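Local atomic coordinates of nucleocapsid (Equine arteritis virus, PDB entry 2I9F), a protein that forms the capsid of the virus from dimers of its C-terminal domain, the part described here, and as a whole probably binds the viral RNA. Residues L17-L25 with W53-V63. Sequence-based numbering, arbitrary orientation.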
loop_
_atom_site.group_PDB
_atom_site.type_symbol
_atom_site.label_atom_id
_atom_site.label_comp_id
_atom_site.label_asym_id
_atom_site.label_seq_id
_atom_site.Cartn_x
_atom_site.Cartn_y
_atom_site.Cartn_z
ATOM N N LEU A 17 -16.973 12.547 2.232
ATOM C CA LEU A 17 -17.412 11.224 1.716
ATOM C C LEU A 17 -18.683 10.793 2.344
ATOM O O LEU A 17 -18.922 11.118 3.489
ATOM C CB LEU A 17 -16.362 10.131 1.985
ATOM C CG LEU A 17 -14.990 10.268 1.338
ATOM C CD1 LEU A 17 -14.096 9.189 1.914
ATOM C CD2 LEU A 17 -15.040 10.215 -0.218
ATOM N N ASN A 18 -19.504 10.053 1.620
ATOM C CA ASN A 18 -20.770 9.624 2.209
ATOM C C ASN A 18 -20.644 8.329 3.016
ATOM O O ASN A 18 -19.559 7.756 3.086
ATOM C CB ASN A 18 -21.917 9.605 1.168
ATOM C CG ASN A 18 -21.678 8.629 0.035
ATOM O OD1 ASN A 18 -21.921 8.955 -1.140
ATOM N ND2 ASN A 18 -21.266 7.438 0.362
ATOM N N GLN A 19 -21.725 7.851 3.623
ATOM C CA GLN A 19 -21.600 6.656 4.474
ATOM C C GLN A 19 -21.111 5.408 3.722
ATOM O O GLN A 19 -20.292 4.634 4.234
ATOM C CB GLN A 19 -22.905 6.347 5.211
ATOM C CG GLN A 19 -22.690 5.399 6.392
ATOM C CD GLN A 19 -23.384 4.044 6.227
ATOM O OE1 GLN A 19 -23.135 3.300 5.262
ATOM N NE2 GLN A 19 -24.266 3.710 7.187
ATOM N N GLN A 20 -21.646 5.226 2.521
ATOM C CA GLN A 20 -21.311 4.091 1.696
ATOM C C GLN A 20 -19.860 4.152 1.305
ATOM O O GLN A 20 -19.181 3.141 1.314
ATOM C CB GLN A 20 -22.199 4.033 0.439
ATOM C CG GLN A 20 -21.793 2.880 -0.486
ATOM C CD GLN A 20 -22.412 2.886 -1.877
ATOM O OE1 GLN A 20 -23.425 3.564 -2.162
ATOM N NE2 GLN A 20 -21.819 2.082 -2.761
ATOM N N GLU A 21 -19.391 5.343 0.937
ATOM C CA GLU A 21 -17.997 5.549 0.556
ATOM C C GLU A 21 -17.088 5.259 1.749
ATOM O O GLU A 21 -16.095 4.548 1.618
ATOM C CB GLU A 21 -17.784 6.973 0.040
ATOM C CG GLU A 21 -18.488 7.155 -1.312
ATOM C CD GLU A 21 -18.587 8.601 -1.755
ATOM O OE1 GLU A 21 -18.580 9.503 -0.895
ATOM O OE2 GLU A 21 -18.667 8.826 -2.987
ATOM N N ARG A 22 -17.430 5.819 2.902
ATOM C CA ARG A 22 -16.696 5.511 4.144
ATOM C C ARG A 22 -16.657 4.033 4.449
ATOM O O ARG A 22 -15.582 3.555 4.717
ATOM C CB ARG A 22 -17.290 6.237 5.351
ATOM C CG ARG A 22 -17.038 7.681 5.357
ATOM C CD ARG A 22 -17.943 8.420 6.396
ATOM N NE ARG A 22 -17.893 7.815 7.736
ATOM C CZ ARG A 22 -18.959 7.488 8.487
ATOM N NH1 ARG A 22 -20.222 7.680 8.057
ATOM N NH2 ARG A 22 -18.762 6.954 9.685
ATOM N N ALA A 23 -17.820 3.332 4.452
ATOM C CA ALA A 23 -17.874 1.869 4.687
ATOM C C ALA A 23 -16.959 1.098 3.690
ATOM O O ALA A 23 -16.202 0.201 4.096
ATOM C CB ALA A 23 -19.366 1.316 4.646
ATOM N N THR A 24 -16.997 1.461 2.399
ATOM C CA THR A 24 -16.083 0.836 1.376
ATOM C C THR A 24 -14.603 1.025 1.740
ATOM O O THR A 24 -13.800 0.083 1.690
ATOM C CB THR A 24 -16.346 1.421 -0.043
ATOM O OG1 THR A 24 -17.709 1.209 -0.387
ATOM C CG2 THR A 24 -15.490 0.765 -1.133
ATOM N N LEU A 25 -14.223 2.249 2.057
ATOM C CA LEU A 25 -12.837 2.478 2.478
ATOM C C LEU A 25 -12.447 1.732 3.759
ATOM O O LEU A 25 -11.321 1.257 3.875
ATOM C CB LEU A 25 -12.580 3.979 2.591
ATOM C CG LEU A 25 -12.752 4.881 1.340
ATOM C CD1 LEU A 25 -12.143 6.223 1.740
ATOM C CD2 LEU A 25 -11.955 4.313 0.204
ATOM N N TRP A 53 -3.298 3.769 -0.671
ATOM C CA TRP A 53 -3.938 3.116 -1.795
ATOM C C TRP A 53 -4.712 4.119 -2.596
ATOM O O TRP A 53 -4.973 5.186 -2.131
ATOM C CB TRP A 53 -4.851 1.987 -1.333
ATOM C CG TRP A 53 -6.217 2.362 -0.743
ATOM C CD1 TRP A 53 -7.466 2.155 -1.340
ATOM C CD2 TRP A 53 -6.474 2.974 0.518
ATOM N NE1 TRP A 53 -8.447 2.597 -0.503
ATOM C CE2 TRP A 53 -7.888 3.059 0.663
ATOM C CE3 TRP A 53 -5.655 3.376 1.598
ATOM C CZ2 TRP A 53 -8.508 3.573 1.830
ATOM C CZ3 TRP A 53 -6.275 3.920 2.757
ATOM C CH2 TRP A 53 -7.665 4.016 2.865
ATOM N N VAL A 54 -4.990 3.747 -3.840
ATOM C CA VAL A 54 -5.916 4.415 -4.731
ATOM C C VAL A 54 -7.230 3.713 -4.625
ATOM O O VAL A 54 -7.329 2.529 -4.940
ATOM C CB VAL A 54 -5.410 4.425 -6.184
ATOM C CG1 VAL A 54 -6.359 5.237 -7.088
ATOM C CG2 VAL A 54 -3.999 4.981 -6.209
ATOM N N PRO A 55 -8.280 4.459 -4.184
ATOM C CA PRO A 55 -9.546 3.815 -4.020
ATOM C C PRO A 55 -10.192 3.485 -5.368
ATOM O O PRO A 55 -9.739 3.956 -6.435
ATOM C CB PRO A 55 -10.358 4.836 -3.188
ATOM C CG PRO A 55 -9.757 6.164 -3.570
ATOM C CD PRO A 55 -8.315 5.900 -3.845
ATOM N N THR A 56 -11.183 2.615 -5.323
ATOM C CA THR A 56 -11.972 2.251 -6.527
ATOM C C THR A 56 -12.518 3.494 -7.274
ATOM O O THR A 56 -12.672 4.595 -6.683
ATOM C CB THR A 56 -13.121 1.357 -6.129
ATOM O OG1 THR A 56 -13.664 0.766 -7.300
ATOM C CG2 THR A 56 -14.205 2.157 -5.400
ATOM N N LYS A 57 -12.767 3.346 -8.567
ATOM C CA LYS A 57 -13.097 4.508 -9.428
ATOM C C LYS A 57 -14.108 5.557 -8.893
ATOM O O LYS A 57 -13.817 6.760 -8.955
ATOM C CB LYS A 57 -13.550 4.026 -10.807
ATOM C CG LYS A 57 -13.666 5.163 -11.870
ATOM C CD LYS A 57 -12.299 5.832 -12.035
ATOM C CE LYS A 57 -12.137 6.607 -13.349
ATOM N NZ LYS A 57 -10.826 7.298 -13.461
ATOM N N GLN A 58 -15.270 5.105 -8.413
ATOM C CA GLN A 58 -16.371 5.980 -7.929
ATOM C C GLN A 58 -15.894 6.934 -6.845
ATOM O O GLN A 58 -16.269 8.105 -6.823
ATOM C CB GLN A 58 -17.509 5.146 -7.326
ATOM C CG GLN A 58 -17.846 3.874 -8.144
ATOM C CD GLN A 58 -18.420 2.751 -7.275
ATOM O OE1 GLN A 58 -19.597 2.781 -6.924
ATOM N NE2 GLN A 58 -17.592 1.749 -6.936
ATOM N N ILE A 59 -15.055 6.408 -5.956
ATOM C CA ILE A 59 -14.476 7.190 -4.843
ATOM C C ILE A 59 -13.281 8.022 -5.312
ATOM O O ILE A 59 -13.148 9.189 -4.937
ATOM C CB ILE A 59 -14.107 6.284 -3.655
ATOM C CG1 ILE A 59 -15.400 5.683 -3.105
ATOM C CG2 ILE A 59 -13.351 7.118 -2.495
ATOM C CD1 ILE A 59 -15.195 4.447 -2.283
ATOM N N GLN A 60 -12.408 7.405 -6.117
ATOM C CA GLN A 60 -11.337 8.131 -6.778
ATOM C C GLN A 60 -11.791 9.438 -7.491
ATOM O O GLN A 60 -11.183 10.502 -7.275
ATOM C CB GLN A 60 -10.604 7.215 -7.750
ATOM C CG GLN A 60 -9.547 7.958 -8.506
ATOM C CD GLN A 60 -8.364 8.390 -7.658
ATOM O OE1 GLN A 60 -7.329 8.764 -8.207
ATOM N NE2 GLN A 60 -8.502 8.354 -6.321
ATOM N N ARG A 61 -12.822 9.353 -8.336
ATOM C CA ARG A 61 -13.516 10.540 -8.897
ATOM C C ARG A 61 -13.751 11.675 -7.879
ATOM O O ARG A 61 -13.462 12.831 -8.163
ATOM C CB ARG A 61 -14.875 10.131 -9.491
ATOM C CG ARG A 61 -14.830 9.352 -10.800
ATOM C CD ARG A 61 -16.247 9.241 -11.433
ATOM N NE ARG A 61 -16.849 7.902 -11.290
ATOM C CZ ARG A 61 -16.893 6.976 -12.252
ATOM N NH1 ARG A 61 -16.368 7.231 -13.442
ATOM N NH2 ARG A 61 -17.460 5.784 -12.036
ATOM N N LYS A 62 -14.290 11.340 -6.705
ATOM C CA LYS A 62 -14.494 12.304 -5.598
ATOM C C LYS A 62 -13.191 12.806 -4.953
ATOM O O LYS A 62 -13.036 13.994 -4.708
ATOM C CB LYS A 62 -15.387 11.710 -4.495
ATOM C CG LYS A 62 -16.644 11.018 -4.981
ATOM C CD LYS A 62 -17.742 11.997 -5.278
ATOM C CE LYS A 62 -19.033 11.266 -5.633
ATOM N NZ LYS A 62 -19.790 10.822 -4.421
ATOM N N VAL A 63 -12.257 11.912 -4.665
ATOM C CA VAL A 63 -11.026 12.335 -3.975
ATOM C C VAL A 63 -9.914 12.848 -4.896
ATOM O O VAL A 63 -8.906 13.374 -4.412
ATOM C CB VAL A 63 -10.454 11.238 -3.002
ATOM C CG1 VAL A 63 -11.313 11.139 -1.719
ATOM C CG2 VAL A 63 -10.314 9.888 -3.689
HETATM O O HOH W 1 -19.097 11.892 -1.510
#
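I59 packs against the start of helix 19-34, among E21, T24 and L25, and against L17 just before it, making the tight half of this contact. Its two branches part at CB: CG1 lies beside the backbone N (chi1 -65°) and carries CD1 to the T24 methyl CG2, 3.9 Å away, while CG2 turns to the leucines. The I59 and E21 side chains slide past each other in opposite directions, with I59 CG1 3.9 Å from E21 CG. At the buried end, L25 CD2 sits 3.8 Å from P55 CB and 3.9 Å from W53 CZ2, meeting the indole at its edge and close to the ring plane. F32 meets the W53 ring edge-to-face. L17 CD2 extends this apolar seam at the other end, 4.1 Å from V63 CG1.

Near the L17 end, towards solvent, the contact turns polar and rests on one long, exposed chain in place of close apolar packing. K62, bent at chi2 and chi4, crosses the E21 side chain at about a right angle, and its NZ forms a salt bridge with E21 OE2 at 2.7 Å, on the syn side and 21° out of the carboxylate plane. A water links E21 OE1 to K62 NZ. The same OE1 accepts the backbone N-H of N18, the N-cap residue, at 2.7 Å in a nearly straight bond, so backbone, water and lysine together hold the carboxylate in place.

The short axis segments cross at -113°. The C-terminal helix 57-63 closes against the start of helix 19-34, after the short link V54-T56 that follows W53, whose strand continues the sheet into a second subunit, an arrangement characteristic of the dimeric arterivirus nucleocapsid capsid-forming domain.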